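Centrosomal protein of 104 kDa (Homo sapiens, PDB 5LPI) is required for ciliogenesis and for structural integrity at the ciliary tip, this fragment being its zinc finger array. Local coordinates at residues A[10-13]-A[18-21]; A[31-34]-A[40-43]. All coordinates share one frame; numbering follows the deposited sequence.

Contact 1 (A[10-13]-A[18-21]); sequences DNLC and ERSE. With ZN (zinc ion), chain G.
Leu-12 and Arg-19 face each other where two short pieces of loop, 10-13 and 18-21, run side by side in roughly opposite senses, their end-to-end directions 136° apart. Leu-12 CA and Arg-19 CA are 4.5 Å apart, at a single beta bridge. Two backbone hydrogen bonds flank this pair: Cys-13 N gives to Glu-18 O at 2.9 Å, in a nearly straight bond, and Ser-20 N gives to Asn-11 O at 3.2 Å. The same two carbonyls also take CA-H...O contacts, Asn-11 O from Arg-19 CA and Glu-18 O from Leu-12 CA, so each oxygen is approached by an N-H and a C-H from the opposing backbone.

The side chains of the bridged pair lie across one another. Arg-19 runs extended from CG to NE and brings its guanidinium over Leu-12, whose CB meets one face toward the rim, 3.7 Å from Arg-19 NH1. Nearer the Arg-19 backbone, Leu-12 CD1 rests against Arg-19 CG at 3.8 Å. At the guanidinium edge Arg-19 NH1 stands 3.0 Å from Asp-10 O, while Arg-19 NH2 is hydrogen-bonded to Tyr-8 O and the cation also meets the Tyr-8 ring. Asn-11 touches more lightly, CB against Ser-20 O at 3.5 Å.

Cys-13, with SG anti to the backbone N (chi1 177°), binds zinc together with Cys-16, His-31 and Cys-36. The bridge thus closes the zinc knuckle loop that precedes helix 27-35, and Cys-13 packs on Leu-28 and Tyr-32 of that helix.

Contact 2 (A[31-34]-A[40-43]); sequences HYWK and TRCD. With ZN (zinc ion), chain G; ZN (zinc ion), chain F.
A stacked arginine-tryptophan pair, fastened by hydrogen bonds to a backbone carbonyl, joins Trp-33 near the end of helix 27-35 to Arg-41 on strand 39-41. It is a surface contact, carried almost entirely by these two residues. The guanidinium of Arg-41 lies flat on the indole, with the planes 12° apart. Arg-41 CZ stands 3.8 Å from the centroid of the five-membered ring of Trp-33, a cation-pi arrangement over the face. The aliphatic part of the same chain continues across the ring system: Arg-41 CD sits 3.6 Å from the centroid of the Trp-33 six-membered ring in a CH-pi contact.

One edge of the guanidinium is used as well. Arg-41 NE and NH2 both give hydrogen bonds to Trp-33 O, at 2.9 Å and 3.0 Å, a side-on grip by two nitrogens on one oxygen. That oxygen lies close to the guanidinium plane; seen from the carbonyl, NE is only slightly tilted out of plane, whereas NH2 stands well above it. Stack and bonds together should restrict rotation of the guanidinium. Trp-33 can offer both ring and carbonyl because CG is anti to its backbone N (chi1 -180°), which sets the indole beside its own C=O. Lys-34 adds a lesser touch, its CG near the guanidinium plane and 3.6 Å from Arg-41 NH2.

Each segment also holds a zinc ligand: His-31 is a ligand of the first zinc, and Cys-42 binds the next with Cys-45, His-57 and Cys-62. The arrangement is that of a junction between successive fingers, each with three cysteines and one histidine, in a tandem zinc finger array.

In the fold
The two contacts illustrate how small zinc-bound modules are built and then joined. Both lie at the surface, the centre of contact 1 about 20 Å from the centre of the chain, that of contact 2 about 10 Å. They share one zinc ion: Cys-13 of contact 1 and His-31 of contact 2 bind it. Contact 1 works within a single finger and relies on backbone pairing within one loop. Contact 2 reaches from the helix of that finger to the opening strand of the next, through a cation-pi stack and a side-chain grip on a carbonyl. An arginine serves in each, over a leucine in one and a tryptophan in the other.

Contact 1 (A[10-13]-A[18-21])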
loop_
_atom_site.group_PDB
_atom_site.type_symbol
_atom_site.label_atom_id
_atom_site.label_comp_id
_atom_site.label_asym_id
_atom_site.label_seq_id
_atom_site.Cartn_x
_atom_site.Cartn_y
_atom_site.Cartn_z
ATOM N N ASP A 10 13.004 -8.113 16.738
ATOM C CA ASP A 10 13.691 -6.876 17.075
ATOM C C ASP A 10 14.634 -6.452 15.954
ATOM O O ASP A 10 15.168 -7.286 15.213
ATOM C CB ASP A 10 14.472 -7.028 18.387
ATOM C CG ASP A 10 13.563 -7.275 19.581
ATOM O OD1 ASP A 10 12.325 -7.234 19.411
ATOM O OD2 ASP A 10 14.086 -7.513 20.690
ATOM N N ASN A 11 14.830 -5.132 15.844
ATOM C CA ASN A 11 15.636 -4.521 14.782
ATOM C C ASN A 11 15.124 -4.897 13.392
ATOM O O ASN A 11 15.887 -4.916 12.422
ATOM C CB ASN A 11 17.117 -4.884 14.925
ATOM C CG ASN A 11 17.718 -4.366 16.214
ATOM O OD1 ASN A 11 17.352 -3.292 16.695
ATOM N ND2 ASN A 11 18.642 -5.129 16.787
ATOM N N LEU A 12 13.824 -5.174 13.279
ATOM C CA LEU A 12 13.240 -5.639 12.029
ATOM C C LEU A 12 12.055 -4.767 11.634
ATOM O O LEU A 12 11.160 -4.522 12.447
ATOM C CB LEU A 12 12.788 -7.097 12.149
ATOM C CG LEU A 12 11.838 -7.591 11.056
ATOM C CD1 LEU A 12 12.604 -7.978 9.797
ATOM C CD2 LEU A 12 10.997 -8.762 11.583
ATOM N N CYS A 13 12.031 -4.332 10.379
ATOM C CA CYS A 13 10.820 -3.750 9.801
ATOM C C CYS A 13 9.943 -4.890 9.283
ATOM O O CYS A 13 10.276 -5.521 8.279
ATOM C CB CYS A 13 11.149 -2.796 8.662
ATOM S SG CYS A 13 9.665 -2.116 7.846
ATOM N N GLU A 18 13.471 -5.542 6.079
ATOM C CA GLU A 18 14.837 -5.106 6.333
ATOM C C GLU A 18 15.168 -5.195 7.814
ATOM O O GLU A 18 14.322 -4.945 8.679
ATOM C CB GLU A 18 15.040 -3.664 5.858
ATOM C CG GLU A 18 15.362 -3.514 4.383
ATOM C CD GLU A 18 15.749 -2.088 4.020
ATOM O OE1 GLU A 18 16.142 -1.320 4.931
ATOM O OE2 GLU A 18 15.653 -1.736 2.824
ATOM N N ARG A 19 16.414 -5.558 8.098
ATOM C CA ARG A 19 16.971 -5.515 9.438
ATOM C C ARG A 19 18.137 -4.536 9.447
ATOM O O ARG A 19 18.870 -4.426 8.459
ATOM C CB ARG A 19 17.445 -6.908 9.888
ATOM C CG ARG A 19 16.332 -7.831 10.345
ATOM C CD ARG A 19 16.878 -9.216 10.733
ATOM N NE ARG A 19 15.795 -10.173 10.958
ATOM C CZ ARG A 19 15.114 -10.269 12.096
ATOM N NH1 ARG A 19 15.405 -9.474 13.118
ATOM N NH2 ARG A 19 14.136 -11.156 12.216
ATOM N N SER A 20 18.306 -3.827 10.556
ATOM C CA SER A 20 19.411 -2.884 10.690
ATOM C C SER A 20 19.571 -2.526 12.158
ATOM O O SER A 20 18.594 -2.480 12.912
ATOM C CB SER A 20 19.181 -1.617 9.853
ATOM O OG SER A 20 20.189 -0.642 10.077
ATOM N N GLU A 21 20.822 -2.285 12.560
ATOM C CA GLU A 21 21.074 -1.844 13.926
ATOM C C GLU A 21 20.369 -0.524 14.212
ATOM O O GLU A 21 19.864 -0.314 15.321
ATOM C CB GLU A 21 22.585 -1.731 14.171
ATOM C CG GLU A 21 23.306 -0.593 13.429
ATOM C CD GLU A 21 23.435 -0.818 11.926
ATOM O OE1 GLU A 21 23.000 -1.882 11.429
ATOM O OE2 GLU A 21 23.977 0.079 11.241
HETATM ZN ZN ZN G . 10.458 -1.179 5.955
#

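Contact 2 (A[31-34]-A[40-43])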
loop_
_atom_site.group_PDB
_atom_site.type_symbol
_atom_site.label_atom_id
_atom_site.label_comp_id
_atom_site.label_asym_id
_atom_site.label_seq_id
_atom_site.Cartn_x
_atom_site.Cartn_y
_atom_site.Cartn_z
ATOM N N HIS A 31 12.047 5.272 9.883
ATOM C CA HIS A 31 11.961 4.379 8.735
ATOM C C HIS A 31 10.579 4.417 8.084
ATOM O O HIS A 31 10.463 4.606 6.868
ATOM C CB HIS A 31 12.316 2.947 9.180
ATOM C CG HIS A 31 12.249 1.942 8.075
ATOM N ND1 HIS A 31 13.132 1.945 7.017
ATOM C CD2 HIS A 31 11.408 0.902 7.862
ATOM C CE1 HIS A 31 12.841 0.948 6.200
ATOM N NE2 HIS A 31 11.798 0.306 6.689
ATOM N N TYR A 32 9.515 4.231 8.875
ATOM C CA TYR A 32 8.171 4.224 8.301
ATOM C C TYR A 32 7.818 5.586 7.722
ATOM O O TYR A 32 7.152 5.681 6.684
ATOM C CB TYR A 32 7.119 3.853 9.343
ATOM C CG TYR A 32 7.369 2.610 10.192
ATOM C CD1 TYR A 32 7.919 1.452 9.651
ATOM C CD2 TYR A 32 7.019 2.604 11.541
ATOM C CE1 TYR A 32 8.133 0.316 10.457
ATOM C CE2 TYR A 32 7.222 1.479 12.344
ATOM C CZ TYR A 32 7.782 0.339 11.793
ATOM O OH TYR A 32 7.986 -0.769 12.595
ATOM N N TRP A 33 8.218 6.656 8.411
ATOM C CA TRP A 33 7.792 7.996 8.027
ATOM C C TRP A 33 8.411 8.420 6.700
ATOM O O TRP A 33 7.764 9.129 5.918
ATOM C CB TRP A 33 8.158 8.985 9.143
ATOM C CG TRP A 33 7.772 10.409 8.886
ATOM C CD1 TRP A 33 8.615 11.482 8.810
ATOM C CD2 TRP A 33 6.443 10.930 8.702
ATOM N NE1 TRP A 33 7.893 12.629 8.587
ATOM C CE2 TRP A 33 6.563 12.323 8.521
ATOM C CE3 TRP A 33 5.167 10.359 8.693
ATOM C CZ2 TRP A 33 5.461 13.147 8.304
ATOM C CZ3 TRP A 33 4.071 11.176 8.488
ATOM C CH2 TRP A 33 4.225 12.559 8.299
ATOM N N LYS A 34 9.631 7.979 6.414
ATOM C CA LYS A 34 10.377 8.485 5.264
ATOM C C LYS A 34 10.852 7.440 4.262
ATOM O O LYS A 34 10.920 7.755 3.071
ATOM C CB LYS A 34 11.612 9.267 5.733
ATOM C CG LYS A 34 11.246 10.601 6.402
ATOM C CD LYS A 34 12.480 11.403 6.737
ATOM C CE LYS A 34 12.043 12.783 7.293
ATOM N NZ LYS A 34 13.172 13.731 7.457
ATOM N N THR A 40 3.473 4.283 2.513
ATOM C CA THR A 40 3.309 5.602 1.933
ATOM C C THR A 40 2.674 6.503 2.982
ATOM O O THR A 40 2.029 6.031 3.921
ATOM C CB THR A 40 2.458 5.535 0.650
ATOM O OG1 THR A 40 2.480 6.803 0.012
ATOM C CG2 THR A 40 1.006 5.185 0.965
ATOM N N ARG A 41 2.877 7.809 2.843
ATOM C CA ARG A 41 2.126 8.772 3.639
ATOM C C ARG A 41 0.826 9.095 2.927
ATOM O O ARG A 41 0.849 9.566 1.790
ATOM C CB ARG A 41 2.897 10.077 3.833
ATOM C CG ARG A 41 3.881 10.103 4.939
ATOM C CD ARG A 41 4.560 11.477 4.961
ATOM N NE ARG A 41 5.978 11.323 5.216
ATOM C CZ ARG A 41 6.884 12.265 5.012
ATOM N NH1 ARG A 41 6.519 13.454 4.545
ATOM N NH2 ARG A 41 8.146 12.004 5.275
ATOM N N CYS A 42 -0.300 8.921 3.609
ATOM C CA CYS A 42 -1.565 9.338 3.006
ATOM C C CYS A 42 -1.582 10.852 2.823
ATOM O O CYS A 42 -1.436 11.599 3.797
ATOM C CB CYS A 42 -2.743 8.901 3.870
ATOM S SG CYS A 42 -4.305 9.413 3.152
ATOM N N ASP A 43 -1.764 11.318 1.586
ATOM C CA ASP A 43 -1.750 12.766 1.379
ATOM C C ASP A 43 -2.965 13.441 2.020
ATOM O O ASP A 43 -2.915 14.639 2.314
ATOM C CB ASP A 43 -1.697 13.095 -0.117
ATOM C CG ASP A 43 -1.324 14.556 -0.395
ATOM O OD1 ASP A 43 -0.709 15.217 0.475
ATOM O OD2 ASP A 43 -1.645 15.043 -1.502
HETATM ZN ZN ZN G . 10.458 -1.179 5.955
HETATM ZN ZN ZN F . -5.584 8.868 5.021
#